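Local coordinates for protein prolyl-ACP dehydrogenase (Oscillatoria sp., PDB 4IRN) that oxidises the prolyl group carried on an acyl carrier protein, using FAD, in the biosynthesis of the cyanotoxin anatoxin-a, at residues R48-Q53 against S81-H86; D75-C80 against I121-A126; P134-T137 against Q143-K146; L148-L151 against G155-A158; N196-D201 against S233-K238. All coordinates share one frame; numbering follows the deposited sequence.

Interaction 1: R48-Q53 against S81-H86; sequences RKKVIQ and SEFGVH
V51, in the helix that runs through 48-53, and F83, the last helical residue of 81-86, bring their CA atoms to 8.8 Å, a spacing that side chains have to bridge. F83 does most of the bridging. Its CB points toward the other helix, and with CG anti to the backbone N (chi1 -167°) the far end of the ring arrives between two neighbouring side chains of 48-53. V51 takes one corner: its CG2 lies 3.8 Å from CE1 of F83. K50 takes another, with its CE 3.8 Å from CE2 of F83, and its CG and CD run past the ring's CZ. Both come in at a slant to the ring. The lysine is stretched out beyond CG, so its methylenes do the touching while its amino group is carried onward. The contact is therefore purely apolar, with V51 buried and K50 exposed at its margin.

Just after F83 the helix is stopped by a Schellman motif. G84, with a positive phi of 117°, is its C-prime residue; G84 N bonds to S81 O and V85 N to C80 O, which ends the helix right after F83.

Further along helix 42-58 F54 stacks on the F83 ring, extending the same apolar patch. Helix 101-114 packs alongside, its L111 touching both V51 and V85, while H86 reaches M124 of helix 118-138, so helices 42-58 and 74-83 share their packing with helices 101-114 and 118-138.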
# COMPACT_ATOMS: atom_id res chain seq x y z
N ARG A 48 -31.50 10.46 13.82
CA ARG A 48 -30.29 10.79 13.05
C ARG A 48 -30.64 11.82 11.97
O ARG A 48 -29.88 12.77 11.77
CB ARG A 48 -29.67 9.53 12.44
CG ARG A 48 -28.31 9.75 11.79
CD ARG A 48 -27.84 8.54 11.03
NE ARG A 48 -26.76 8.86 10.09
CZ ARG A 48 -26.93 9.12 8.80
NH1 ARG A 48 -28.15 9.09 8.27
NH2 ARG A 48 -25.90 9.41 8.02
N LYS A 49 -31.80 11.65 11.32
CA LYS A 49 -32.33 12.55 10.29
C LYS A 49 -32.61 13.92 10.91
O LYS A 49 -32.33 14.94 10.27
CB LYS A 49 -33.60 11.97 9.65
CG LYS A 49 -33.94 12.54 8.29
CD LYS A 49 -35.34 12.10 7.83
CE LYS A 49 -35.75 12.76 6.53
NZ LYS A 49 -36.08 14.20 6.69
N LYS A 50 -33.11 13.96 12.16
CA LYS A 50 -33.38 15.18 12.92
C LYS A 50 -32.06 15.89 13.27
O LYS A 50 -32.01 17.12 13.23
CB LYS A 50 -34.19 14.84 14.19
CG LYS A 50 -34.71 16.05 14.96
CD LYS A 50 -35.20 15.64 16.34
CE LYS A 50 -35.47 16.82 17.23
NZ LYS A 50 -35.66 16.41 18.64
N VAL A 51 -31.00 15.10 13.60
CA VAL A 51 -29.65 15.59 13.92
C VAL A 51 -29.03 16.26 12.68
O VAL A 51 -28.52 17.37 12.79
CB VAL A 51 -28.74 14.50 14.55
CG1 VAL A 51 -27.30 15.00 14.73
CG2 VAL A 51 -29.29 14.02 15.89
N ILE A 52 -29.12 15.59 11.49
CA ILE A 52 -28.60 16.10 10.22
C ILE A 52 -29.27 17.44 9.87
O ILE A 52 -28.57 18.41 9.60
CB ILE A 52 -28.70 15.05 9.06
CG1 ILE A 52 -27.80 13.83 9.33
CG2 ILE A 52 -28.39 15.67 7.66
CD1 ILE A 52 -28.15 12.57 8.56
N GLN A 53 -30.63 17.48 9.91
CA GLN A 53 -31.44 18.68 9.63
C GLN A 53 -31.07 19.86 10.54
O GLN A 53 -30.89 20.97 10.05
CB GLN A 53 -32.95 18.37 9.71
CG GLN A 53 -33.50 17.43 8.63
CD GLN A 53 -33.26 17.85 7.19
OE1 GLN A 53 -33.49 19.00 6.79
NE2 GLN A 53 -32.85 16.89 6.37
N SER A 81 -25.70 21.94 22.82
CA SER A 81 -26.03 21.61 24.22
C SER A 81 -27.54 21.73 24.47
O SER A 81 -28.09 20.92 25.21
CB SER A 81 -25.25 22.48 25.19
OG SER A 81 -25.48 22.06 26.53
N GLU A 82 -28.20 22.75 23.83
CA GLU A 82 -29.64 22.98 23.89
C GLU A 82 -30.37 21.79 23.23
O GLU A 82 -31.41 21.37 23.73
CB GLU A 82 -30.02 24.28 23.17
CG GLU A 82 -29.73 25.56 23.93
CD GLU A 82 -29.63 26.81 23.06
OE1 GLU A 82 -30.41 26.94 22.09
OE2 GLU A 82 -28.77 27.67 23.38
N PHE A 83 -29.79 21.26 22.13
CA PHE A 83 -30.33 20.11 21.39
C PHE A 83 -30.20 18.84 22.22
O PHE A 83 -31.09 17.98 22.16
CB PHE A 83 -29.66 19.97 20.01
CG PHE A 83 -30.36 19.01 19.07
CD1 PHE A 83 -29.96 17.68 18.98
CD2 PHE A 83 -31.41 19.44 18.26
CE1 PHE A 83 -30.61 16.79 18.10
CE2 PHE A 83 -32.06 18.55 17.39
CZ PHE A 83 -31.65 17.23 17.32
N GLY A 84 -29.12 18.76 23.00
CA GLY A 84 -28.85 17.65 23.91
C GLY A 84 -27.61 16.83 23.63
O GLY A 84 -27.39 15.84 24.33
N VAL A 85 -26.79 17.23 22.64
CA VAL A 85 -25.57 16.51 22.21
C VAL A 85 -24.72 16.04 23.39
O VAL A 85 -24.49 14.83 23.55
CB VAL A 85 -24.72 17.28 21.15
CG1 VAL A 85 -23.57 16.41 20.65
CG2 VAL A 85 -25.57 17.74 19.97
N HIS A 86 -24.29 16.98 24.24
CA HIS A 86 -23.44 16.73 25.41
C HIS A 86 -24.04 15.72 26.39
O HIS A 86 -23.31 14.90 26.94
CB HIS A 86 -23.12 18.04 26.13
CG HIS A 86 -22.52 19.09 25.23
ND1 HIS A 86 -23.24 19.65 24.19
CD2 HIS A 86 -21.30 19.65 25.27
CE1 HIS A 86 -22.43 20.53 23.62
NE2 HIS A 86 -21.25 20.56 24.23

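Interaction 2: D75-C80 against I121-A126; sequences DAWQKC and IFAMNA
W77 extends its indole from helix 74-83 across to A123 and M124 of helix 118-138; the local axes are 11.2 Å apart and cross at -49°. From CB, CG leaves anti to the backbone N (chi1 180°), directing the ring into the gap. CD2 is the first indole atom to come near the methionine. CE3 and CZ3 follow, and CG of M124 sits 3.6 Å from CZ3 of W77, over one face of the six-membered ring and offset toward its rim. This is a CH-pi contact, 3.9 Å from M124 CG to the centroid of that W77 ring. CZ3 also meets CB of A123 at 3.7 Å, close to the ring plane. At the tip, CH2 of W77 lies 3.5 Å from A123 O, an edge-on approach to a carbonyl that accepts a hydrogen bond from N196 ND2.

M124 slides past the indole in the opposite direction. Its sulfur stands above the same ring face, SD 5.1 Å from the W77 six-membered centroid, a distant Met-aromatic contact. SD then reaches the next turn of helix 74-83, 3.7 Å from C80 CB.

All four touching residues are buried. H86 and H127 pack on the indole as well, L111 of helix 101-114 touches M124, and on helix 118-138 the adjacent F122 touches FAD.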
# COMPACT_ATOMS: atom_id res chain seq x y z
N ASP A 75 -21.37 29.91 19.72
CA ASP A 75 -22.80 29.93 19.39
C ASP A 75 -23.30 28.52 19.02
O ASP A 75 -24.34 28.10 19.51
CB ASP A 75 -23.10 30.92 18.26
CG ASP A 75 -23.46 32.34 18.70
OD1 ASP A 75 -23.03 32.75 19.82
OD2 ASP A 75 -24.13 33.04 17.93
N ALA A 76 -22.52 27.80 18.20
CA ALA A 76 -22.82 26.44 17.75
C ALA A 76 -22.68 25.42 18.88
O ALA A 76 -23.44 24.45 18.90
CB ALA A 76 -21.94 26.06 16.58
N TRP A 77 -21.74 25.65 19.83
CA TRP A 77 -21.55 24.79 21.01
C TRP A 77 -22.80 24.86 21.88
O TRP A 77 -23.32 23.81 22.27
CB TRP A 77 -20.30 25.22 21.82
CG TRP A 77 -20.03 24.39 23.06
CD1 TRP A 77 -20.74 24.41 24.23
CD2 TRP A 77 -18.97 23.44 23.25
NE1 TRP A 77 -20.20 23.50 25.12
CE2 TRP A 77 -19.11 22.91 24.55
CE3 TRP A 77 -17.89 23.01 22.45
CZ2 TRP A 77 -18.24 21.93 25.06
CZ3 TRP A 77 -17.01 22.06 22.98
CH2 TRP A 77 -17.19 21.53 24.26
N GLN A 78 -23.27 26.10 22.16
CA GLN A 78 -24.47 26.42 22.94
C GLN A 78 -25.72 25.78 22.35
O GLN A 78 -26.50 25.19 23.08
CB GLN A 78 -24.66 27.94 23.06
CG GLN A 78 -23.69 28.67 24.00
CD GLN A 78 -23.63 30.19 23.79
OE1 GLN A 78 -24.38 30.78 23.00
NE2 GLN A 78 -22.60 30.83 24.34
N LYS A 79 -25.89 25.88 21.03
CA LYS A 79 -27.03 25.31 20.28
C LYS A 79 -27.05 23.78 20.34
O LYS A 79 -28.13 23.20 20.47
CB LYS A 79 -27.07 25.80 18.83
CG LYS A 79 -27.60 27.21 18.69
CD LYS A 79 -27.79 27.59 17.24
CE LYS A 79 -28.28 29.00 17.05
NZ LYS A 79 -29.73 29.11 17.33
N CYS A 80 -25.87 23.15 20.28
CA CYS A 80 -25.70 21.70 20.37
C CYS A 80 -26.08 21.19 21.76
O CYS A 80 -26.73 20.15 21.87
CB CYS A 80 -24.28 21.30 20.00
SG CYS A 80 -23.98 21.26 18.21
N ILE A 121 -16.72 19.62 16.43
CA ILE A 121 -17.02 18.20 16.64
C ILE A 121 -15.95 17.57 17.57
O ILE A 121 -16.31 16.88 18.53
CB ILE A 121 -17.17 17.46 15.28
CG1 ILE A 121 -18.42 17.95 14.50
CG2 ILE A 121 -17.21 15.96 15.50
CD1 ILE A 121 -18.42 17.67 12.98
N PHE A 122 -14.65 17.83 17.29
CA PHE A 122 -13.53 17.32 18.10
C PHE A 122 -13.58 17.88 19.52
O PHE A 122 -13.44 17.11 20.48
CB PHE A 122 -12.18 17.58 17.40
CG PHE A 122 -10.95 17.41 18.28
CD1 PHE A 122 -10.66 16.19 18.88
CD2 PHE A 122 -10.07 18.47 18.48
CE1 PHE A 122 -9.53 16.05 19.69
CE2 PHE A 122 -8.93 18.32 19.27
CZ PHE A 122 -8.67 17.12 19.87
N ALA A 123 -13.82 19.21 19.66
CA ALA A 123 -13.91 19.92 20.95
C ALA A 123 -15.03 19.36 21.85
O ALA A 123 -14.83 19.20 23.05
CB ALA A 123 -14.13 21.40 20.70
N MET A 124 -16.19 19.04 21.25
CA MET A 124 -17.35 18.48 21.94
C MET A 124 -17.11 17.02 22.38
O MET A 124 -17.48 16.65 23.49
CB MET A 124 -18.61 18.58 21.07
CG MET A 124 -19.26 19.95 21.10
SD MET A 124 -20.79 20.12 20.13
CE MET A 124 -20.29 19.41 18.53
N ASN A 125 -16.50 16.20 21.49
CA ASN A 125 -16.19 14.79 21.75
C ASN A 125 -15.15 14.63 22.85
O ASN A 125 -15.25 13.68 23.65
CB ASN A 125 -15.83 14.06 20.48
CG ASN A 125 -17.05 13.58 19.73
OD1 ASN A 125 -17.58 12.49 19.98
ND2 ASN A 125 -17.59 14.42 18.86
N ALA A 126 -14.21 15.59 22.94
CA ALA A 126 -13.19 15.66 23.97
C ALA A 126 -13.84 15.88 25.32
O ALA A 126 -13.44 15.26 26.29
CB ALA A 126 -12.24 16.81 23.65

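Interaction 3: P134-T137 against Q143-K146; sequences PLLT and QKEK
Q143 comes first, its CB pointing toward the preceding helix. There L135 answers with one methyl: L135 CD1 lies 4.0 Å from Q143 O and 4.4 Å from Q143 CB. That methyl gets there because CG of L135 is anti to its backbone N (chi1 173°), which brings the branch toward the second helix. The amide of Q143 is engaged elsewhere, NE2 giving hydrogen bonds to A259 O and R261 O, and OE1 accepting one from T140 N at the turn between the helices.

K144 follows and makes the fuller contact, laying its aliphatic chain over two successive carbonyls of the first helix. Its CG is 3.5 Å from L135 O, and its CD is 3.4 Å from L136 O. At chi3 (-84°) the chain bends, so that the amino end stays near the second of these carbonyls, with NZ 3.8 Å from L136 O. Partial negative charge at this end of helix 118-138 may make it a favourable place for a lysine. The ammonium has its own partner close by in sequence, a salt bridge to E141 OE2, with a weak hydrogen bond to Y94 OH. L136 adds a looser touch, its CD1 4.4 Å from K144 CD.

Two consecutive helices, 118-138 and 141-153, thus meet across a two-residue connection, where the first ends and the second begins. The pair belongs to the helical N-terminal domain of the acyl-CoA dehydrogenase fold.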
# COMPACT_ATOMS: atom_id res chain seq x y z
N PRO A 134 -15.46 9.60 32.36
CA PRO A 134 -14.74 9.15 33.57
C PRO A 134 -15.38 9.66 34.87
O PRO A 134 -15.35 8.94 35.88
CB PRO A 134 -13.33 9.70 33.38
CG PRO A 134 -13.48 10.82 32.43
CD PRO A 134 -14.58 10.43 31.51
N LEU A 135 -15.97 10.88 34.86
CA LEU A 135 -16.67 11.49 36.00
C LEU A 135 -17.94 10.67 36.35
O LEU A 135 -18.21 10.43 37.52
CB LEU A 135 -17.02 12.97 35.70
CG LEU A 135 -17.92 13.76 36.68
CD1 LEU A 135 -17.33 13.81 38.07
CD2 LEU A 135 -18.13 15.17 36.18
N LEU A 136 -18.68 10.21 35.32
CA LEU A 136 -19.89 9.40 35.49
C LEU A 136 -19.56 8.02 36.10
O LEU A 136 -20.30 7.54 36.97
CB LEU A 136 -20.63 9.26 34.13
CG LEU A 136 -21.85 8.32 34.07
CD1 LEU A 136 -22.99 8.83 34.93
CD2 LEU A 136 -22.32 8.14 32.66
N THR A 137 -18.44 7.42 35.66
CA THR A 137 -17.97 6.10 36.08
C THR A 137 -17.26 6.09 37.43
O THR A 137 -17.59 5.26 38.28
CB THR A 137 -17.15 5.46 34.96
OG1 THR A 137 -17.95 5.46 33.77
CG2 THR A 137 -16.70 4.02 35.28
N GLN A 143 -19.96 14.32 43.70
CA GLN A 143 -19.11 14.81 42.60
C GLN A 143 -19.90 14.85 41.30
O GLN A 143 -19.78 15.82 40.54
CB GLN A 143 -17.88 13.90 42.42
CG GLN A 143 -16.78 14.15 43.45
CD GLN A 143 -15.65 13.16 43.35
OE1 GLN A 143 -15.82 12.00 42.99
NE2 GLN A 143 -14.47 13.60 43.75
N LYS A 144 -20.72 13.81 41.06
CA LYS A 144 -21.58 13.69 39.89
C LYS A 144 -22.72 14.72 39.93
O LYS A 144 -22.96 15.41 38.94
CB LYS A 144 -22.14 12.27 39.77
CG LYS A 144 -21.11 11.22 39.36
CD LYS A 144 -21.76 9.90 39.01
CE LYS A 144 -22.03 9.04 40.22
NZ LYS A 144 -22.77 7.81 39.85
N GLU A 145 -23.41 14.83 41.09
CA GLU A 145 -24.52 15.76 41.32
C GLU A 145 -24.14 17.22 41.14
O GLU A 145 -24.97 18.00 40.70
CB GLU A 145 -25.12 15.55 42.72
CG GLU A 145 -26.13 14.42 42.81
CD GLU A 145 -26.35 13.91 44.22
OE1 GLU A 145 -25.92 14.57 45.19
OE2 GLU A 145 -26.97 12.83 44.36
N LYS A 146 -22.90 17.58 41.46
CA LYS A 146 -22.39 18.95 41.32
C LYS A 146 -21.91 19.26 39.90
O LYS A 146 -22.33 20.27 39.34
CB LYS A 146 -21.29 19.25 42.35
CG LYS A 146 -20.70 20.65 42.25
CD LYS A 146 -19.54 20.82 43.22
CE LYS A 146 -18.95 22.20 43.16
NZ LYS A 146 -17.82 22.34 44.12

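Interaction 4: L148-L151 against G155-A158; sequences LPLL and GWIA
L150 and W156 lie side by side and point the same way, the leucine laid over one face of the indole. L150 CD1 stands above the middle of the six-membered ring, 3.9 Å from its centroid and only 7° off the normal, a well-centred CH-pi contact. Closer to the backbone, L150 CB is 3.9 Å from W156 CG, and the other methyl, CD2, is 4.0 Å from NE1 of W156 on the pyrrole side. The leucine thus covers the indole along its length. L150 has its CG anti to the carbonyl carbon (chi1 -77°), which sends both methyls out along the tryptophan.

L151 makes the second side-chain contact. Its CB leads away from 155-158, yet CD2 comes back to sit 3.9 Å from W156 CB and 3.8 Å from A158 CB, an apolar contact in which L151 and A158 are buried.

The main chains are held more loosely. W156 N donates to L150 O in a weak hydrogen bond, and a water spans the two carbonyls, donating to W156 O at 2.6 Å and only weakly to L151 O. G155, with positive phi, is where the chain leaves the helix and doubles back, letting W156 return beside L150.

From here the chain passes from helix 141-153 into strand 158-161. H127 of helix 118-138 receives a hydrogen bond from A158 N on its ND1, while I157 pairs through its backbone with D201, just before strand 202-208, and L202, its first residue, so the turn joins helices 118-138 and 141-153 to the strands.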
# COMPACT_ATOMS: atom_id res chain seq x y z
N LEU A 148 -21.71 17.09 36.79
CA LEU A 148 -22.37 16.55 35.60
C LEU A 148 -23.51 17.40 35.06
O LEU A 148 -23.52 17.65 33.86
CB LEU A 148 -22.80 15.10 35.76
CG LEU A 148 -21.79 14.02 35.42
CD1 LEU A 148 -22.42 12.65 35.63
CD2 LEU A 148 -21.29 14.14 33.98
N PRO A 149 -24.44 17.90 35.90
CA PRO A 149 -25.51 18.76 35.36
C PRO A 149 -24.97 20.03 34.70
O PRO A 149 -25.53 20.50 33.71
CB PRO A 149 -26.37 19.05 36.59
CG PRO A 149 -26.10 17.95 37.53
CD PRO A 149 -24.63 17.69 37.35
N LEU A 150 -23.84 20.55 35.22
CA LEU A 150 -23.18 21.75 34.69
C LEU A 150 -22.59 21.55 33.30
O LEU A 150 -22.74 22.42 32.45
CB LEU A 150 -22.08 22.23 35.64
CG LEU A 150 -22.53 22.96 36.88
CD1 LEU A 150 -21.39 23.10 37.83
CD2 LEU A 150 -23.07 24.35 36.54
N LEU A 151 -21.90 20.42 33.07
CA LEU A 151 -21.27 20.10 31.79
C LEU A 151 -22.33 19.79 30.73
O LEU A 151 -22.22 20.18 29.57
CB LEU A 151 -20.32 18.90 31.96
CG LEU A 151 -19.14 19.05 32.91
CD1 LEU A 151 -18.35 17.77 33.01
CD2 LEU A 151 -18.24 20.20 32.50
N GLY A 155 -23.55 25.01 30.45
CA GLY A 155 -22.65 25.79 29.61
C GLY A 155 -21.20 25.72 30.07
O GLY A 155 -20.36 26.51 29.63
N TRP A 156 -20.92 24.77 30.98
CA TRP A 156 -19.59 24.51 31.49
C TRP A 156 -18.87 23.62 30.50
O TRP A 156 -19.46 22.68 29.97
CB TRP A 156 -19.66 23.84 32.87
CG TRP A 156 -19.59 24.80 34.03
CD1 TRP A 156 -20.28 25.97 34.18
CD2 TRP A 156 -18.81 24.64 35.22
NE1 TRP A 156 -19.94 26.56 35.38
CE2 TRP A 156 -19.05 25.77 36.04
CE3 TRP A 156 -17.92 23.65 35.68
CZ2 TRP A 156 -18.43 25.93 37.28
CZ3 TRP A 156 -17.30 23.82 36.91
CH2 TRP A 156 -17.57 24.94 37.70
N ILE A 157 -17.61 23.97 30.21
CA ILE A 157 -16.77 23.22 29.29
C ILE A 157 -15.67 22.52 30.08
O ILE A 157 -15.19 23.06 31.08
CB ILE A 157 -16.25 24.13 28.14
CG1 ILE A 157 -17.42 24.55 27.24
CG2 ILE A 157 -15.17 23.46 27.30
CD1 ILE A 157 -17.59 26.00 27.08
N ALA A 158 -15.32 21.31 29.66
CA ALA A 158 -14.29 20.55 30.35
C ALA A 158 -13.09 20.22 29.46
O ALA A 158 -13.23 20.10 28.24
CB ALA A 158 -14.88 19.29 30.98
O HOH W 1 -21.14 22.86 27.96

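Interaction 5: N196-D201 against S233-K238; sequences NGTIAD and SKPISK
T198 meets the second loop with both branches of its side chain. The methyl CG2 lies 3.4 Å from S233 O, and the hydroxyl OG1 is 3.6 Å from CG of P235, whose ring crosses the threonine at an angle. CG2 also touches that ring, 3.9 Å from P235 CG. These are van der Waals contacts of modest extent near the surface.

What positions them lies one shell out. T198 OG1 is hydrogen-bonded to E245 OE1, which helps set the rotation of the threonine and with it the place of CG2. The turn carrying T198 is tightened by I199 N bonding to N196 O at 2.9 Å. In the second loop, S233 OG donates to K234 O at 3.0 Å from above the carbonyl plane and is also bonded to E248 N. Backbone bonds to the 245-248 region come from both loops, from N196 to E245 and from S233 to E248, so this region ties the two together. Beyond P235, I236 and S237 pack on L381 and T382 of the second subunit.

The two loops belong to the middle domain of this acyl-CoA dehydrogenase fold, and the first follows closely on the FAD-binding residue T195.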
# COMPACT_ATOMS: atom_id res chain seq x y z
N ASN A 196 -9.66 22.63 24.61
CA ASN A 196 -10.66 23.47 25.30
C ASN A 196 -10.12 24.28 26.50
O ASN A 196 -10.90 25.02 27.11
CB ASN A 196 -11.93 22.67 25.67
CG ASN A 196 -12.62 21.97 24.52
OD1 ASN A 196 -12.69 22.49 23.39
ND2 ASN A 196 -13.17 20.79 24.78
N GLY A 197 -8.83 24.15 26.79
CA GLY A 197 -8.15 24.81 27.91
C GLY A 197 -8.48 26.28 28.13
O GLY A 197 -8.79 26.68 29.25
N THR A 198 -8.41 27.09 27.05
CA THR A 198 -8.68 28.53 27.09
C THR A 198 -10.16 28.92 27.34
O THR A 198 -10.45 30.08 27.63
CB THR A 198 -8.09 29.23 25.85
OG1 THR A 198 -8.27 28.41 24.70
CG2 THR A 198 -6.62 29.56 26.02
N ILE A 199 -11.09 27.96 27.22
CA ILE A 199 -12.53 28.18 27.44
C ILE A 199 -13.15 27.22 28.48
O ILE A 199 -14.34 27.31 28.75
CB ILE A 199 -13.32 28.16 26.11
CG1 ILE A 199 -13.14 26.81 25.40
CG2 ILE A 199 -12.91 29.31 25.22
CD1 ILE A 199 -14.11 26.49 24.35
N ALA A 200 -12.34 26.30 29.05
CA ALA A 200 -12.80 25.31 30.04
C ALA A 200 -13.10 25.91 31.40
O ALA A 200 -12.41 26.83 31.84
CB ALA A 200 -11.79 24.19 30.19
N ASP A 201 -14.10 25.34 32.07
CA ASP A 201 -14.54 25.73 33.41
C ASP A 201 -14.07 24.70 34.44
O ASP A 201 -13.88 25.05 35.60
CB ASP A 201 -16.06 25.91 33.45
CG ASP A 201 -16.56 27.02 32.55
OD1 ASP A 201 -16.34 28.21 32.89
OD2 ASP A 201 -17.13 26.72 31.47
N SER A 233 -1.67 29.20 28.37
CA SER A 233 -1.01 29.92 27.29
C SER A 233 -2.07 30.30 26.25
O SER A 233 -3.25 29.98 26.41
CB SER A 233 0.07 29.05 26.65
OG SER A 233 -0.48 28.10 25.75
N LYS A 234 -1.65 30.97 25.17
CA LYS A 234 -2.53 31.33 24.06
C LYS A 234 -2.74 30.01 23.26
O LYS A 234 -1.84 29.15 23.29
CB LYS A 234 -1.83 32.39 23.19
CG LYS A 234 -2.72 33.17 22.24
CD LYS A 234 -1.90 34.09 21.32
CE LYS A 234 -2.71 34.57 20.13
NZ LYS A 234 -3.71 35.61 20.53
N PRO A 235 -3.90 29.79 22.60
CA PRO A 235 -4.08 28.54 21.84
C PRO A 235 -3.03 28.41 20.73
O PRO A 235 -2.74 29.38 20.02
CB PRO A 235 -5.50 28.65 21.28
CG PRO A 235 -6.17 29.68 22.11
CD PRO A 235 -5.09 30.65 22.46
N ILE A 236 -2.41 27.23 20.64
CA ILE A 236 -1.37 26.93 19.67
C ILE A 236 -1.93 26.78 18.25
O ILE A 236 -2.95 26.14 18.06
CB ILE A 236 -0.49 25.72 20.12
CG1 ILE A 236 0.06 25.88 21.57
CG2 ILE A 236 0.65 25.44 19.14
CD1 ILE A 236 1.04 27.15 21.85
N SER A 237 -1.26 27.39 17.26
CA SER A 237 -1.62 27.33 15.84
C SER A 237 -1.23 25.96 15.26
O SER A 237 -0.10 25.50 15.47
CB SER A 237 -0.93 28.44 15.05
OG SER A 237 -1.57 29.69 15.23
N LYS A 238 -2.16 25.32 14.55
CA LYS A 238 -1.96 24.00 13.96
C LYS A 238 -2.53 23.87 12.53
O LYS A 238 -3.23 24.77 12.07
CB LYS A 238 -2.49 22.90 14.89
CG LYS A 238 -3.84 23.22 15.47
CD LYS A 238 -4.26 22.27 16.55
CE LYS A 238 -5.20 22.96 17.50
NZ LYS A 238 -6.38 23.58 16.83

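Overall arrangement
Interaction 2 is wholly buried; interactions 1, 3 and 4 are partly buried; interaction 5 lies at the surface and is the one made by two loops of the middle domain. Interactions 1 and 2 share helix 74-83 and touch each other. Interactions 3 and 4 share helix 141-153 and touch through L135, L136, L148 and L151, while interactions 2 and 3 both draw on helix 118-138. Aromatic rings meeting aliphatic or sulfur groups dominate 1, 2 and 4, whereas 3 and 5 set aliphatic carbons against backbone carbonyls. Interaction 5 touches interactions 2 and 4, one place where the middle domain meets the helical part.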